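Protein MJ1225 (Methanocaldococcus jannaschii, PDB 3KH5) is of unknown function but binds AMP and ADP through its CBS domains and is a putative archaeal homologue of the gamma subunit of AMP-activated protein kinase. Local coordinates at residues A[160-172]-A[218-230]. Sequence-based numbering, arbitrary orientation.
With SO4 (sulfate ion), chain G.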
loop_
_atom_site.group_PDB
_atom_site.type_symbol
_atom_site.label_atom_id
_atom_site.label_comp_id
_atom_site.label_asym_id
_atom_site.label_seq_id
_atom_site.Cartn_x
_atom_site.Cartn_y
_atom_site.Cartn_z
ATOM N N VAL A 160 7.181 5.121 -13.232
ATOM C CA VAL A 160 7.443 3.809 -13.774
ATOM C C VAL A 160 8.795 3.286 -13.257
ATOM O O VAL A 160 9.659 4.076 -12.871
ATOM C CB VAL A 160 7.355 3.942 -15.336
ATOM C CG1 VAL A 160 8.503 3.174 -16.116
ATOM C CG2 VAL A 160 5.966 3.566 -15.848
ATOM N N ALA A 161 8.957 1.964 -13.204
ATOM C CA ALA A 161 10.256 1.354 -12.913
ATOM C C ALA A 161 10.740 0.630 -14.168
ATOM O O ALA A 161 9.978 0.497 -15.125
ATOM C CB ALA A 161 10.142 0.389 -11.742
ATOM N N THR A 162 11.996 0.183 -14.187
ATOM C CA THR A 162 12.482 -0.657 -15.294
ATOM C C THR A 162 13.021 -2.000 -14.781
ATOM O O THR A 162 13.352 -2.118 -13.598
ATOM C CB THR A 162 13.530 0.061 -16.194
ATOM O OG1 THR A 162 14.727 0.318 -15.451
ATOM C CG2 THR A 162 12.981 1.365 -16.769
ATOM N N PRO A 163 13.100 -3.020 -15.667
ATOM C CA PRO A 163 13.511 -4.370 -15.237
ATOM C C PRO A 163 14.890 -4.411 -14.561
ATOM O O PRO A 163 15.141 -5.275 -13.712
ATOM C CB PRO A 163 13.534 -5.175 -16.546
ATOM C CG PRO A 163 12.675 -4.400 -17.501
ATOM C CD PRO A 163 12.797 -2.961 -17.112
ATOM N N GLY A 164 15.753 -3.465 -14.927
ATOM C CA GLY A 164 17.130 -3.410 -14.436
ATOM C C GLY A 164 17.382 -2.563 -13.204
ATOM O O GLY A 164 18.473 -2.617 -12.637
ATOM N N GLU A 165 16.392 -1.780 -12.777
ATOM C CA GLU A 165 16.547 -0.952 -11.582
ATOM C C GLU A 165 16.762 -1.789 -10.331
ATOM O O GLU A 165 16.125 -2.827 -10.154
ATOM C CB GLU A 165 15.327 -0.067 -11.383
ATOM C CG GLU A 165 15.390 1.228 -12.139
ATOM C CD GLU A 165 14.221 2.111 -11.815
ATOM O OE1 GLU A 165 13.154 1.931 -12.430
ATOM O OE2 GLU A 165 14.364 2.987 -10.942
ATOM N N ARG A 166 17.665 -1.324 -9.471
ATOM C CA ARG A 166 17.910 -1.953 -8.177
ATOM C C ARG A 166 16.766 -1.588 -7.217
ATOM O O ARG A 166 16.158 -0.519 -7.344
ATOM C CB ARG A 166 19.280 -1.522 -7.619
ATOM C CG ARG A 166 20.515 -1.840 -8.533
ATOM C CD ARG A 166 21.790 -1.121 -8.009
ATOM N NE ARG A 166 23.042 -1.464 -8.711
ATOM C CZ ARG A 166 23.678 -0.669 -9.577
ATOM N NH1 ARG A 166 23.188 0.530 -9.883
ATOM N NH2 ARG A 166 24.809 -1.081 -10.147
ATOM N N LEU A 167 16.472 -2.486 -6.277
ATOM C CA LEU A 167 15.402 -2.284 -5.288
ATOM C C LEU A 167 15.564 -0.983 -4.506
ATOM O O LEU A 167 14.578 -0.291 -4.241
ATOM C CB LEU A 167 15.325 -3.482 -4.326
ATOM C CG LEU A 167 14.213 -3.548 -3.265
ATOM C CD1 LEU A 167 13.946 -4.986 -2.851
ATOM C CD2 LEU A 167 14.532 -2.701 -2.031
ATOM N N LYS A 168 16.802 -0.660 -4.140
ATOM C CA LYS A 168 17.099 0.568 -3.410
ATOM C C LYS A 168 16.598 1.832 -4.131
ATOM O O LYS A 168 16.161 2.779 -3.475
ATOM C CB LYS A 168 18.599 0.655 -3.084
ATOM C CG LYS A 168 19.498 1.020 -4.261
ATOM C CD LYS A 168 20.920 0.502 -4.076
ATOM C CE LYS A 168 21.939 1.393 -4.783
ATOM N NZ LYS A 168 21.576 1.733 -6.201
ATOM N N ASP A 169 16.641 1.836 -5.468
ATOM C CA ASP A 169 16.233 3.005 -6.264
ATOM C C ASP A 169 14.736 3.024 -6.546
ATOM O O ASP A 169 14.115 4.086 -6.534
ATOM C CB ASP A 169 17.013 3.085 -7.584
ATOM C CG ASP A 169 18.513 3.245 -7.375
ATOM O OD1 ASP A 169 18.929 4.073 -6.532
ATOM O OD2 ASP A 169 19.283 2.543 -8.062
ATOM N N VAL A 170 14.164 1.853 -6.818
ATOM C CA VAL A 170 12.717 1.730 -6.953
ATOM C C VAL A 170 12.020 2.122 -5.646
ATOM O O VAL A 170 10.974 2.768 -5.673
ATOM C CB VAL A 170 12.304 0.308 -7.393
ATOM C CG1 VAL A 170 10.785 0.136 -7.366
ATOM C CG2 VAL A 170 12.839 0.022 -8.782
ATOM N N ALA A 171 12.610 1.741 -4.509
ATOM C CA ALA A 171 12.080 2.096 -3.186
ATOM C C ALA A 171 11.981 3.608 -2.987
ATOM O O ALA A 171 11.005 4.114 -2.420
ATOM C CB ALA A 171 12.933 1.474 -2.088
ATOM N N ARG A 172 13.018 4.314 -3.431
ATOM C CA ARG A 172 13.033 5.769 -3.448
ATOM C C ARG A 172 11.884 6.299 -4.277
ATOM O O ARG A 172 11.146 7.176 -3.834
ATOM C CB ARG A 172 14.336 6.250 -4.058
ATOM C CG ARG A 172 15.501 6.135 -3.136
ATOM C CD ARG A 172 15.769 7.480 -2.539
ATOM N NE ARG A 172 17.192 7.751 -2.628
ATOM C CZ ARG A 172 17.869 8.506 -1.774
ATOM N NH1 ARG A 172 17.253 9.079 -0.746
ATOM N NH2 ARG A 172 19.172 8.688 -1.945
ATOM N N ARG A 218 23.070 -5.992 2.246
ATOM C CA ARG A 218 23.082 -5.132 1.067
ATOM C C ARG A 218 22.590 -5.796 -0.218
ATOM O O ARG A 218 22.029 -5.116 -1.083
ATOM C CB ARG A 218 24.480 -4.548 0.856
ATOM C CG ARG A 218 24.528 -3.364 -0.096
ATOM C CD ARG A 218 25.942 -2.845 -0.247
ATOM N NE ARG A 218 26.803 -3.757 -0.999
ATOM C CZ ARG A 218 28.134 -3.727 -0.967
ATOM N NH1 ARG A 218 28.768 -2.837 -0.211
ATOM N NH2 ARG A 218 28.836 -4.594 -1.688
ATOM N N GLU A 219 22.788 -7.105 -0.351
ATOM C CA GLU A 219 22.365 -7.777 -1.575
ATOM C C GLU A 219 20.836 -7.815 -1.697
ATOM O O GLU A 219 20.312 -7.997 -2.795
ATOM C CB GLU A 219 22.995 -9.170 -1.708
ATOM C CG GLU A 219 23.472 -9.516 -3.133
ATOM C CD GLU A 219 24.576 -8.591 -3.652
ATOM O OE1 GLU A 219 25.642 -8.501 -3.002
ATOM O OE2 GLU A 219 24.378 -7.964 -4.716
ATOM N N ILE A 220 20.134 -7.619 -0.578
ATOM C CA ILE A 220 18.676 -7.484 -0.600
ATOM C C ILE A 220 18.262 -6.258 -1.417
ATOM O O ILE A 220 17.465 -6.380 -2.359
ATOM C CB ILE A 220 18.054 -7.427 0.823
ATOM C CG1 ILE A 220 18.359 -8.724 1.587
ATOM C CG2 ILE A 220 16.535 -7.189 0.741
ATOM C CD1 ILE A 220 18.030 -8.667 3.080
ATOM N N THR A 221 18.805 -5.088 -1.083
ATOM C CA THR A 221 18.422 -3.867 -1.801
ATOM C C THR A 221 19.117 -3.683 -3.153
ATOM O O THR A 221 18.734 -2.798 -3.924
ATOM C CB THR A 221 18.582 -2.589 -0.945
ATOM O OG1 THR A 221 19.944 -2.451 -0.515
ATOM C CG2 THR A 221 17.645 -2.623 0.261
ATOM N N ASN A 222 20.119 -4.508 -3.449
ATOM C CA ASN A 222 20.766 -4.466 -4.764
ATOM C C ASN A 222 20.044 -5.299 -5.834
ATOM O O ASN A 222 20.328 -5.162 -7.029
ATOM C CB ASN A 222 22.251 -4.849 -4.668
ATOM C CG ASN A 222 23.119 -3.713 -4.139
ATOM O OD1 ASN A 222 22.918 -2.545 -4.477
ATOM N ND2 ASN A 222 24.100 -4.059 -3.313
ATOM N N VAL A 223 19.107 -6.143 -5.395
ATOM C CA VAL A 223 18.305 -6.998 -6.281
ATOM C C VAL A 223 17.595 -6.148 -7.326
ATOM O O VAL A 223 17.110 -5.059 -7.011
ATOM C CB VAL A 223 17.250 -7.808 -5.476
ATOM C CG1 VAL A 223 16.361 -8.644 -6.401
ATOM C CG2 VAL A 223 17.931 -8.714 -4.482
ATOM N N ARG A 224 17.545 -6.638 -8.564
ATOM C CA ARG A 224 16.907 -5.904 -9.656
ATOM C C ARG A 224 15.466 -6.359 -9.848
ATOM O O ARG A 224 15.126 -7.507 -9.549
ATOM C CB ARG A 224 17.709 -6.056 -10.953
ATOM C CG ARG A 224 19.145 -5.571 -10.821
ATOM C CD ARG A 224 19.908 -5.618 -12.125
ATOM N NE ARG A 224 21.289 -5.172 -11.935
ATOM C CZ ARG A 224 21.752 -3.959 -12.238
ATOM N NH1 ARG A 224 20.955 -3.047 -12.783
ATOM N NH2 ARG A 224 23.024 -3.662 -12.014
ATOM N N MET A 225 14.632 -5.449 -10.347
ATOM C CA MET A 225 13.191 -5.685 -10.508
ATOM C C MET A 225 12.835 -6.963 -11.256
ATOM O O MET A 225 11.897 -7.662 -10.873
ATOM C CB MET A 225 12.512 -4.482 -11.172
ATOM C CG MET A 225 12.493 -3.218 -10.322
ATOM S SD MET A 225 11.854 -3.461 -8.646
ATOM C CE MET A 225 13.332 -3.964 -7.751
ATOM N N GLU A 226 13.593 -7.266 -12.307
ATOM C CA GLU A 226 13.373 -8.474 -13.099
ATOM C C GLU A 226 13.330 -9.737 -12.237
ATOM O O GLU A 226 12.636 -10.696 -12.575
ATOM C CB GLU A 226 14.449 -8.613 -14.180
ATOM C CG GLU A 226 15.851 -8.866 -13.639
ATOM C CD GLU A 226 16.929 -8.774 -14.699
ATOM O OE1 GLU A 226 18.115 -8.916 -14.331
ATOM O OE2 GLU A 226 16.606 -8.562 -15.889
ATOM N N GLU A 227 14.066 -9.731 -11.129
ATOM C CA GLU A 227 14.158 -10.907 -10.273
ATOM C C GLU A 227 12.894 -11.136 -9.461
ATOM O O GLU A 227 12.556 -12.279 -9.141
ATOM C CB GLU A 227 15.355 -10.792 -9.326
ATOM C CG GLU A 227 16.701 -10.746 -10.029
ATOM C CD GLU A 227 16.941 -11.955 -10.916
ATOM O OE1 GLU A 227 17.577 -11.794 -11.980
ATOM O OE2 GLU A 227 16.494 -13.068 -10.553
ATOM N N ILE A 228 12.202 -10.051 -9.130
ATOM C CA ILE A 228 11.102 -10.119 -8.172
ATOM C C ILE A 228 9.758 -9.593 -8.675
ATOM O O ILE A 228 8.726 -9.835 -8.043
ATOM C CB ILE A 228 11.472 -9.456 -6.807
ATOM C CG1 ILE A 228 11.873 -7.986 -6.989
ATOM C CG2 ILE A 228 12.575 -10.257 -6.097
ATOM C CD1 ILE A 228 11.789 -7.156 -5.710
ATOM N N MET A 229 9.767 -8.891 -9.808
ATOM C CA MET A 229 8.534 -8.356 -10.382
ATOM C C MET A 229 7.568 -9.449 -10.829
ATOM O O MET A 229 7.954 -10.596 -11.075
ATOM C CB MET A 229 8.824 -7.405 -11.548
ATOM C CG MET A 229 9.249 -8.085 -12.841
ATOM S SD MET A 229 9.648 -6.852 -14.086
ATOM C CE MET A 229 10.041 -7.892 -15.494
ATOM N N LYS A 230 6.303 -9.060 -10.914
ATOM C CA LYS A 230 5.257 -9.879 -11.477
ATOM C C LYS A 230 5.202 -9.560 -12.968
ATOM O O LYS A 230 4.884 -8.432 -13.343
ATOM C CB LYS A 230 3.937 -9.521 -10.788
ATOM C CG LYS A 230 2.706 -10.221 -11.319
ATOM C CD LYS A 230 2.702 -11.685 -10.938
ATOM C CE LYS A 230 1.389 -12.331 -11.322
ATOM N NZ LYS A 230 1.594 -13.773 -11.595
HETATM S S SO4 G . 16.689 -1.977 -18.001
HETATM O O1 SO4 G . 16.468 -0.541 -17.836
HETATM O O2 SO4 G . 18.121 -2.256 -18.032
HETATM O O3 SO4 G . 16.089 -2.700 -16.887
HETATM O O4 SO4 G . 16.070 -2.435 -19.242
HETATM O O HOH W 1 22.784 -4.379 -8.430
#
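Met225 and Leu167 meet where the loop and first helical turn of a CBS motif (160-172) pack on the short helices 218-222 and 225-228 and the turn between them. Residues 218-230 end at Lys230, which touches the bound AMP. Met225 CG stands anti to its carbonyl carbon (chi1 -67°), and the chain then bends twice. The bends bring SD beside Val170, 3.6 Å from its CG2, and CE against the backbone of Leu167, 3.6 Å from its CA. Leu167 is a knob among Ile220, Thr221, Met225 and Ile228. It crosses Thr221 and Ile228 at about right angles, and Phe199 and Leu202 of helix 196-203 also touch it. With an alanine at Met225, SD and CE are lost, and a gap would probably open between Val170 and Leu167.

One beta bridge pairs Arg166 with Arg224. Met225 N donates to Glu165 O at 3.0 Å, and Leu167 N to Val223 O at 2.8 Å. Beyond the bridge, Glu226 N bonds Pro163 O at 2.9 Å, and Lys168 N, in the first turn of helix 167-177, bonds Thr221 O.

On the outer side Arg166 and Arg224 run side by side and point the same way, their guanidinium planes 46° apart. Arg224 NH2 lies over one face of the Arg166 group. Arg224 NH1 is modelled 2.5 Å from Gly164 O, too short to trust in detail. A water bridges Arg166 NE and Asn222 O, 2.9 Å from each.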